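Local coordinates for acyltransferase (Actinoplanes teichomyceticus, PDB 4Q38), which probably transfers long fatty acyl chains from acyl-coenzyme A to the amino sugar of teicoplanin-type glycopeptide antibiotics, at residues L188-S197 with L208-L219. Sequence-based numbering, arbitrary orientation.
Sequences LYRLGRLQFS and LGLHVPEWGGPL. With COA (coenzyme A), chain D.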
loop_
_atom_site.group_PDB
_atom_site.type_symbol
_atom_site.label_atom_id
_atom_site.label_comp_id
_atom_site.label_asym_id
_atom_site.label_seq_id
_atom_site.Cartn_x
_atom_site.Cartn_y
_atom_site.Cartn_z
ATOM N N LEU A 188 2.794 -9.379 -3.402
ATOM C CA LEU A 188 2.997 -9.016 -2.004
ATOM C C LEU A 188 2.163 -9.965 -1.152
ATOM O O LEU A 188 0.994 -10.224 -1.482
ATOM C CB LEU A 188 2.537 -7.573 -1.750
ATOM C CG LEU A 188 2.637 -7.028 -0.312
ATOM C CD1 LEU A 188 4.023 -6.491 -0.026
ATOM C CD2 LEU A 188 1.626 -5.910 -0.089
ATOM N N TYR A 189 2.753 -10.460 -0.070
ATOM C CA TYR A 189 2.073 -11.376 0.868
ATOM C C TYR A 189 2.327 -11.003 2.314
ATOM O O TYR A 189 3.467 -10.771 2.713
ATOM C CB TYR A 189 2.471 -12.850 0.602
ATOM C CG TYR A 189 1.995 -13.253 -0.756
ATOM C CD1 TYR A 189 0.680 -13.681 -0.950
ATOM C CD2 TYR A 189 2.829 -13.124 -1.878
ATOM C CE1 TYR A 189 0.209 -14.002 -2.207
ATOM C CE2 TYR A 189 2.361 -13.433 -3.145
ATOM C CZ TYR A 189 1.051 -13.865 -3.301
ATOM O OH TYR A 189 0.563 -14.168 -4.551
ATOM N N ARG A 190 1.256 -10.944 3.099
ATOM C CA ARG A 190 1.404 -10.752 4.536
ATOM C C ARG A 190 1.618 -12.116 5.190
ATOM O O ARG A 190 0.785 -13.025 5.069
ATOM C CB ARG A 190 0.195 -10.022 5.146
ATOM C CG ARG A 190 0.381 -9.752 6.640
ATOM C CD ARG A 190 -0.673 -8.846 7.256
ATOM N NE ARG A 190 -0.290 -8.556 8.637
ATOM C CZ ARG A 190 -0.687 -7.500 9.339
ATOM N NH1 ARG A 190 -1.509 -6.594 8.805
ATOM N NH2 ARG A 190 -0.242 -7.343 10.578
ATOM N N LEU A 191 2.746 -12.241 5.872
ATOM C CA LEU A 191 3.133 -13.489 6.500
ATOM C C LEU A 191 3.294 -13.254 8.002
ATOM O O LEU A 191 4.404 -13.258 8.547
ATOM C CB LEU A 191 4.428 -14.012 5.854
ATOM C CG LEU A 191 4.436 -14.243 4.330
ATOM C CD1 LEU A 191 5.793 -14.806 3.910
ATOM C CD2 LEU A 191 3.332 -15.176 3.830
ATOM N N GLY A 192 2.170 -13.030 8.674
ATOM C CA GLY A 192 2.206 -12.674 10.100
ATOM C C GLY A 192 2.299 -11.171 10.241
ATOM O O GLY A 192 1.536 -10.451 9.592
ATOM N N ARG A 193 3.219 -10.691 11.086
ATOM C CA ARG A 193 3.319 -9.249 11.368
ATOM C C ARG A 193 3.871 -8.466 10.167
ATOM O O ARG A 193 3.503 -7.311 9.951
ATOM C CB ARG A 193 4.177 -8.988 12.624
ATOM C CG ARG A 193 4.177 -7.536 13.117
ATOM C CD ARG A 193 2.757 -7.105 13.466
ATOM N NE ARG A 193 2.587 -5.662 13.677
ATOM C CZ ARG A 193 2.465 -4.745 12.718
ATOM N NH1 ARG A 193 2.552 -5.082 11.425
ATOM N NH2 ARG A 193 2.275 -3.475 13.054
ATOM N N LEU A 194 4.753 -9.102 9.398
ATOM C CA LEU A 194 5.400 -8.439 8.255
ATOM C C LEU A 194 4.826 -8.885 6.920
ATOM O O LEU A 194 4.288 -9.987 6.804
ATOM C CB LEU A 194 6.889 -8.767 8.245
ATOM C CG LEU A 194 7.687 -8.546 9.523
ATOM C CD1 LEU A 194 9.097 -9.035 9.256
ATOM C CD2 LEU A 194 7.656 -7.068 9.899
ATOM N N GLN A 195 4.978 -8.021 5.916
ATOM C CA GLN A 195 4.712 -8.351 4.527
ATOM C C GLN A 195 6.017 -8.502 3.760
ATOM O O GLN A 195 7.029 -7.884 4.108
ATOM C CB GLN A 195 3.944 -7.221 3.852
ATOM C CG GLN A 195 2.549 -6.960 4.386
ATOM C CD GLN A 195 2.124 -5.544 4.076
ATOM O OE1 GLN A 195 2.955 -4.635 4.101
ATOM N NE2 GLN A 195 0.839 -5.346 3.773
ATOM N N PHE A 196 5.972 -9.312 2.708
ATOM C CA PHE A 196 7.117 -9.503 1.810
ATOM C C PHE A 196 6.673 -9.380 0.367
ATOM O O PHE A 196 5.677 -9.976 -0.031
ATOM C CB PHE A 196 7.763 -10.885 2.029
ATOM C CG PHE A 196 8.350 -11.063 3.399
ATOM C CD1 PHE A 196 9.647 -10.657 3.675
ATOM C CD2 PHE A 196 7.586 -11.606 4.433
ATOM C CE1 PHE A 196 10.187 -10.793 4.954
ATOM C CE2 PHE A 196 8.121 -11.754 5.710
ATOM C CZ PHE A 196 9.417 -11.336 5.976
ATOM N N SER A 197 7.426 -8.606 -0.411
ATOM C CA SER A 197 7.165 -8.473 -1.843
ATOM C C SER A 197 8.262 -9.132 -2.685
ATOM O O SER A 197 9.444 -9.056 -2.348
ATOM C CB SER A 197 7.074 -6.998 -2.234
ATOM O OG SER A 197 8.249 -6.328 -1.812
ATOM N N LEU A 208 13.608 -10.123 -1.415
ATOM C CA LEU A 208 12.269 -9.824 -0.920
ATOM C C LEU A 208 12.236 -8.445 -0.286
ATOM O O LEU A 208 13.070 -8.117 0.561
ATOM C CB LEU A 208 11.803 -10.895 0.067
ATOM C CG LEU A 208 11.735 -12.343 -0.454
ATOM C CD1 LEU A 208 11.355 -13.242 0.718
ATOM C CD2 LEU A 208 10.730 -12.528 -1.586
ATOM N N GLY A 209 11.278 -7.623 -0.707
ATOM C CA GLY A 209 11.026 -6.362 -0.025
ATOM C C GLY A 209 10.323 -6.699 1.281
ATOM O O GLY A 209 9.451 -7.563 1.312
ATOM N N LEU A 210 10.731 -6.059 2.365
ATOM C CA LEU A 210 10.096 -6.298 3.667
ATOM C C LEU A 210 9.299 -5.045 4.000
ATOM O O LEU A 210 9.790 -3.947 3.805
ATOM C CB LEU A 210 11.150 -6.617 4.737
ATOM C CG LEU A 210 10.708 -6.963 6.171
ATOM C CD1 LEU A 210 11.774 -7.830 6.826
ATOM C CD2 LEU A 210 10.442 -5.718 7.012
ATOM N N HIS A 211 8.069 -5.209 4.486
ATOM C CA HIS A 211 7.200 -4.064 4.764
ATOM C C HIS A 211 6.451 -4.285 6.057
ATOM O O HIS A 211 6.210 -5.425 6.450
ATOM C CB HIS A 211 6.209 -3.838 3.617
ATOM C CG HIS A 211 6.829 -3.941 2.247
ATOM N ND1 HIS A 211 7.367 -2.882 1.613
ATOM C CD2 HIS A 211 7.011 -5.035 1.405
ATOM C CE1 HIS A 211 7.856 -3.270 0.419
ATOM N NE2 HIS A 211 7.635 -4.586 0.289
ATOM N N VAL A 212 6.085 -3.193 6.722
ATOM C CA VAL A 212 5.400 -3.271 8.010
ATOM C C VAL A 212 4.054 -2.551 7.890
ATOM O O VAL A 212 4.005 -1.315 7.862
ATOM C CB VAL A 212 6.242 -2.657 9.167
ATOM C CG1 VAL A 212 5.512 -2.818 10.504
ATOM C CG2 VAL A 212 7.630 -3.295 9.246
ATOM N N PRO A 213 2.962 -3.317 7.776
ATOM C CA PRO A 213 1.643 -2.696 7.793
ATOM C C PRO A 213 1.337 -2.135 9.182
ATOM O O PRO A 213 1.899 -2.591 10.185
ATOM C CB PRO A 213 0.693 -3.847 7.450
ATOM C CG PRO A 213 1.444 -5.093 7.768
ATOM C CD PRO A 213 2.903 -4.785 7.634
ATOM N N GLU A 214 0.473 -1.138 9.239
ATOM C CA GLU A 214 0.210 -0.478 10.511
ATOM C C GLU A 214 -0.546 -1.409 11.454
ATOM O O GLU A 214 -0.173 -1.563 12.613
ATOM C CB GLU A 214 -0.568 0.825 10.312
ATOM C CG GLU A 214 -0.927 1.483 11.647
ATOM C CD GLU A 214 -1.661 2.795 11.482
ATOM O OE1 GLU A 214 -1.131 3.702 10.813
ATOM O OE2 GLU A 214 -2.775 2.913 12.030
ATOM N N TRP A 215 -1.592 -2.052 10.944
ATOM C CA TRP A 215 -2.436 -2.903 11.788
ATOM C C TRP A 215 -1.777 -4.178 12.194
ATOM O O TRP A 215 -1.050 -4.790 11.414
ATOM C CB TRP A 215 -3.746 -3.208 11.083
ATOM C CG TRP A 215 -4.713 -2.053 11.110
ATOM C CD1 TRP A 215 -4.504 -0.770 11.618
ATOM C CD2 TRP A 215 -6.075 -2.036 10.579
ATOM N NE1 TRP A 215 -5.623 0.007 11.459
ATOM C CE2 TRP A 215 -6.599 -0.689 10.834
ATOM C CE3 TRP A 215 -6.883 -2.966 9.938
ATOM C CZ2 TRP A 215 -7.885 -0.318 10.462
ATOM C CZ3 TRP A 215 -8.176 -2.579 9.565
ATOM C CH2 TRP A 215 -8.662 -1.286 9.824
ATOM N N GLY A 216 -2.036 -4.590 13.431
ATOM C CA GLY A 216 -1.466 -5.817 13.954
ATOM C C GLY A 216 -0.651 -5.613 15.213
ATOM O O GLY A 216 0.033 -6.532 15.646
ATOM N N GLY A 217 -0.732 -4.415 15.800
ATOM C CA GLY A 217 -0.050 -4.113 17.066
ATOM C C GLY A 217 1.447 -3.846 16.940
ATOM O O GLY A 217 1.963 -3.690 15.830
ATOM N N PRO A 218 2.157 -3.782 18.087
ATOM C CA PRO A 218 3.586 -3.461 18.074
ATOM C C PRO A 218 4.437 -4.456 17.299
ATOM O O PRO A 218 4.051 -5.611 17.118
ATOM C CB PRO A 218 3.974 -3.486 19.564
ATOM C CG PRO A 218 2.696 -3.185 20.286
ATOM C CD PRO A 218 1.621 -3.853 19.466
ATOM N N LEU A 219 5.595 -3.991 16.849
ATOM C CA LEU A 219 6.540 -4.832 16.135
ATOM C C LEU A 219 7.345 -5.665 17.147
ATOM O O LEU A 219 8.558 -5.487 17.291
ATOM C CB LEU A 219 7.465 -3.945 15.292
ATOM C CG LEU A 219 7.761 -4.278 13.828
ATOM C CD1 LEU A 219 9.091 -3.663 13.422
ATOM C CD2 LEU A 219 7.751 -5.771 13.539
HETATM N N1A COA D . 2.981 6.570 15.844
HETATM C C2A COA D . 3.034 7.025 17.112
HETATM N N3A COA D . 3.752 6.435 18.085
HETATM C C4A COA D . 4.476 5.318 17.818
HETATM C C5A COA D . 4.466 4.758 16.454
HETATM C C6A COA D . 3.653 5.466 15.440
HETATM N N6A COA D . 3.583 5.046 14.152
HETATM N N7A COA D . 5.259 3.671 16.487
HETATM C C8A COA D . 5.736 3.543 17.746
HETATM N N9A COA D . 5.255 4.519 18.541
HETATM C C1B COA D . 5.565 4.720 19.977
HETATM C C2B COA D . 5.304 3.496 20.836
HETATM O O2B COA D . 3.956 3.480 21.296
HETATM C C3B COA D . 6.317 3.675 21.947
HETATM O O3B COA D . 5.837 4.685 22.836
HETATM P P3B COA D . 6.327 4.838 24.373
HETATM O O7A COA D . 5.643 3.697 25.061
HETATM O O8A COA D . 5.856 6.226 24.715
HETATM O O9A COA D . 7.832 4.723 24.334
HETATM C C4B COA D . 7.520 4.249 21.204
HETATM O O4B COA D . 6.966 4.980 20.108
HETATM C C5B COA D . 8.517 3.198 20.706
HETATM O O5B COA D . 7.875 2.326 19.759
HETATM P P1A COA D . 8.546 0.971 19.226
HETATM O O1A COA D . 8.455 -0.128 20.250
HETATM O O2A COA D . 9.894 1.342 18.665
HETATM O O3A COA D . 7.583 0.602 17.973
HETATM P P2A COA D . 6.222 -0.255 18.046
HETATM O O4A COA D . 6.554 -1.718 17.921
HETATM O O5A COA D . 5.361 0.184 19.201
HETATM O O6A COA D . 5.505 0.260 16.699
HETATM C CBP COA D . 5.100 0.051 14.281
HETATM C CCP COA D . 6.108 0.011 15.426
HETATM C CDP COA D . 5.910 -0.171 13.014
HETATM C CEP COA D . 4.101 -1.072 14.476
HETATM C CAP COA D . 4.377 1.419 14.242
HETATM O OAP COA D . 5.339 2.474 14.194
HETATM C C9P COA D . 3.397 1.638 13.105
HETATM O O9P COA D . 2.296 1.114 13.131
HETATM N N8P COA D . 3.777 2.448 12.111
HETATM C C7P COA D . 3.005 2.609 10.891
HETATM C C6P COA D . 3.476 1.635 9.811
HETATM C C5P COA D . 4.903 1.945 9.386
HETATM O O5P COA D . 5.477 2.945 9.803
HETATM N N4P COA D . 5.476 1.061 8.565
HETATM C C3P COA D . 6.738 1.332 7.882
HETATM C C2P COA D . 6.586 2.256 6.684
HETATM S S1P COA D . 8.205 2.544 5.894
#
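The carbonyl oxygen G217 O is gripped side-on by the R193 guanidinium, through NE at 3.0 Å and NH2 at 2.8 Å. The same group takes P213 O end-on, with R193 NH1 at 2.9 Å and NH2 a little longer. Both oxygens lie near the guanidinium plane, while W215 O sits over one face. A bend at chi2 (60°) turns the R193 chain into the loop 212-219. The four bonds fix the rotation of the guanidinium and tie the two ends of the turn 213-217 together.

R190 reaches the same loop with an extended chain. Its NH2 donates to W215 O at 2.8 Å, and NE donates to G192 O, almost in the guanidinium plane. These bonds fix how the group is turned, and P213 CG rests on one of its faces. The P213 ring also packs against the Q195 amide.

Before the loop, strand 194-197 pairs antiparallel with strand 208-211. Q195 with H211 and S197 with G209 are hydrogen-bonded pairs; F196 with L210 is non-hydrogen-bonded. S197 OG meets H211 NE2 at 2.8 Å in the plane of the imidazole, and the proton could sit on the oxygen or the nitrogen. The S197 chi1 of 55° turns OG toward the ring and over the CA of G209. L188 CD1 touches H211 CD2, and W179 meets the H211 ring edge-to-face. On the other face, L194 and F196 pack on L210, and helix 221-238 lies against L194 and F196.

The loop holds part of coenzyme A: V212 O accepts from pantetheine N4P at 2.9 Å, and L219 N donates to pyrophosphate O4A at 2.7 Å. H211 lies beside the bound decanoyl glucosamine. A strand with a pantetheine-binding carbonyl just past its end, followed by a pyrophosphate-binding loop leading into a helix, is characteristic of the acyl-CoA site of the GNAT fold.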